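Local coordinates for ficolin-3 (PDB 2J60), which probably acts as a secreted recognition lectin of innate immunity, its fibrinogen-like domain binding sugars such as those on microbial surfaces, at residues C180-L185 with D202-R207. Sequence-based numbering, arbitrary orientation.
Sequences CYRSNL and DWASGR. With ABE (alpha-D-Abequopyranose), chain D.
Ser183 and Trp203 form a single beta bridge between two segments of the long loop between helix 167-171 and strand 215-220 of the fibrinogen-like domain, in the part of the fold where abequose is bound. Two backbone bonds flank it: Ala204 N gives its hydrogen to Arg182 O at 2.6 Å, and Asn184 N reaches Asp202 O at 3.0 Å. Asp202 O also receives a CA-H...O contact from Ser183.

Within 180-185 the hydrogen bonds to the sugar come from the backbone. A cis peptide precedes Cys180, whose sulfur is disulfide-bonded to Cys167 and whose N, with Tyr181 N, converges on ABE O1. ABE O2 donates to Tyr181 O at 3.1 Å and, in the Tyr181 conformer described, stands over the centre of the ring; Asn184 CB lies 3.5 Å above the opposite face, toward the rim.

Van der Waals packing joins the loop to the sheet. Ser183 CB rests 3.4 Å from Trp203 CE3, and Leu185 CD1 approaches CZ3 of the same indole. Leu185 and Trp203 also meet Val103 and Leu105 of strand 101-106, while Trp203 NE1 is bonded to Gly142 O.

Arg182 bends so that one guanidinium face lies over Ala204 CB, and its NH2 is held by Asp143 O.

Among side chains, a hydroxyl-carboxylate bond ties the sugar-facing ring to segment 202-207. Gly200 N also binds Asp202 OD2, helping to position this acceptor; in the same conformer Tyr181 OH donates to OD2 from its anti side at 2.9 Å, 25° out of the carboxylate plane.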
# COMPACT_ATOMS: atom_id res chain seq x y z
N CYS A 180 12.12 12.17 -6.38
CA CYS A 180 11.12 11.09 -6.58
C CYS A 180 10.24 10.70 -5.39
O CYS A 180 9.01 10.58 -5.55
CB CYS A 180 11.77 9.84 -7.15
SG CYS A 180 12.36 10.07 -8.84
N TYR A 181 10.83 10.52 -4.21
CA TYR A 181 10.03 10.09 -3.07
C TYR A 181 10.59 10.34 -1.68
O TYR A 181 11.78 10.62 -1.49
CB TYR A 181 9.72 8.59 -3.20
CG TYR A 181 10.95 7.72 -3.09
CD1 TYR A 181 11.40 7.28 -1.86
CD2 TYR A 181 11.67 7.35 -4.23
CE1 TYR A 181 12.52 6.50 -1.75
CE2 TYR A 181 12.80 6.56 -4.13
CZ TYR A 181 13.21 6.13 -2.88
OH TYR A 181 14.32 5.34 -2.77
N ARG A 182 9.70 10.22 -0.69
CA ARG A 182 10.06 10.13 0.71
C ARG A 182 9.77 8.69 1.19
O ARG A 182 10.33 8.24 2.19
CB ARG A 182 9.23 11.13 1.54
CG ARG A 182 9.56 12.62 1.29
CD ARG A 182 10.45 13.21 2.38
NE ARG A 182 9.83 13.03 3.69
CZ ARG A 182 10.51 12.96 4.83
NH1 ARG A 182 11.83 13.06 4.81
NH2 ARG A 182 9.87 12.79 5.97
N SER A 183 8.90 7.98 0.46
CA SER A 183 8.61 6.55 0.71
C SER A 183 8.54 5.80 -0.62
O SER A 183 8.21 6.37 -1.67
CB SER A 183 7.31 6.35 1.49
OG SER A 183 6.23 7.01 0.84
N ASN A 184 8.82 4.50 -0.57
CA ASN A 184 8.93 3.70 -1.79
C ASN A 184 8.63 2.24 -1.44
O ASN A 184 9.43 1.35 -1.72
CB ASN A 184 10.34 3.85 -2.35
CG ASN A 184 10.49 3.34 -3.78
OD1 ASN A 184 9.65 3.61 -4.66
ND2 ASN A 184 11.57 2.60 -4.02
N LEU A 185 7.49 1.99 -0.82
CA LEU A 185 7.19 0.67 -0.24
C LEU A 185 6.97 -0.46 -1.28
O LEU A 185 6.96 -1.63 -0.92
CB LEU A 185 6.02 0.76 0.71
CG LEU A 185 6.26 1.67 1.92
CD1 LEU A 185 5.01 1.65 2.76
CD2 LEU A 185 7.49 1.20 2.74
N ASP A 202 11.96 1.93 1.22
CA ASP A 202 12.47 2.98 2.07
C ASP A 202 11.32 3.78 2.68
O ASP A 202 10.25 3.95 2.05
CB ASP A 202 13.35 3.93 1.24
CG ASP A 202 14.55 3.24 0.56
OD1 ASP A 202 14.96 2.13 0.97
OD2 ASP A 202 15.06 3.82 -0.42
N TRP A 203 11.53 4.25 3.91
CA TRP A 203 10.65 5.23 4.58
C TRP A 203 11.55 6.38 5.10
O TRP A 203 12.25 6.22 6.08
CB TRP A 203 9.88 4.53 5.71
CG TRP A 203 8.69 5.30 6.28
CD1 TRP A 203 8.67 6.01 7.45
CD2 TRP A 203 7.35 5.43 5.72
NE1 TRP A 203 7.43 6.57 7.65
CE2 TRP A 203 6.61 6.23 6.61
CE3 TRP A 203 6.73 4.94 4.57
CZ2 TRP A 203 5.26 6.56 6.38
CZ3 TRP A 203 5.40 5.27 4.34
CH2 TRP A 203 4.68 6.07 5.24
N ALA A 204 11.55 7.54 4.43
CA ALA A 204 12.59 8.55 4.73
C ALA A 204 12.68 8.96 6.21
O ALA A 204 13.76 8.98 6.78
CB ALA A 204 12.44 9.79 3.83
N SER A 205 11.54 9.26 6.83
CA SER A 205 11.51 9.70 8.21
C SER A 205 11.81 8.57 9.18
O SER A 205 11.99 8.80 10.38
CB SER A 205 10.14 10.25 8.54
OG SER A 205 9.16 9.25 8.29
N GLY A 206 11.82 7.34 8.67
CA GLY A 206 12.16 6.19 9.50
C GLY A 206 13.64 5.95 9.44
O GLY A 206 14.42 6.64 10.09
N ARG A 207 14.05 4.97 8.64
CA ARG A 207 15.47 4.63 8.55
C ARG A 207 16.14 5.39 7.41
O ARG A 207 17.34 5.24 7.21
CB ARG A 207 15.67 3.12 8.35
CG ARG A 207 15.01 2.24 9.43
CD ARG A 207 15.81 0.96 9.64
NE ARG A 207 16.15 0.31 8.37
CZ ARG A 207 17.32 -0.29 8.13
NH1 ARG A 207 18.27 -0.31 9.06
NH2 ARG A 207 17.55 -0.85 6.94
C1 ABE D . 14.66 9.85 -4.46
C2 ABE D . 15.51 9.65 -3.21
C3 ABE D . 16.62 10.68 -3.11
C4 ABE D . 17.39 10.75 -4.43
C5 ABE D . 16.42 10.95 -5.59
C6 ABE D . 17.14 11.07 -6.93
O1 ABE D . 13.92 11.08 -4.40
O2 ABE D . 14.70 9.73 -2.03
O5 ABE D . 15.51 9.85 -5.61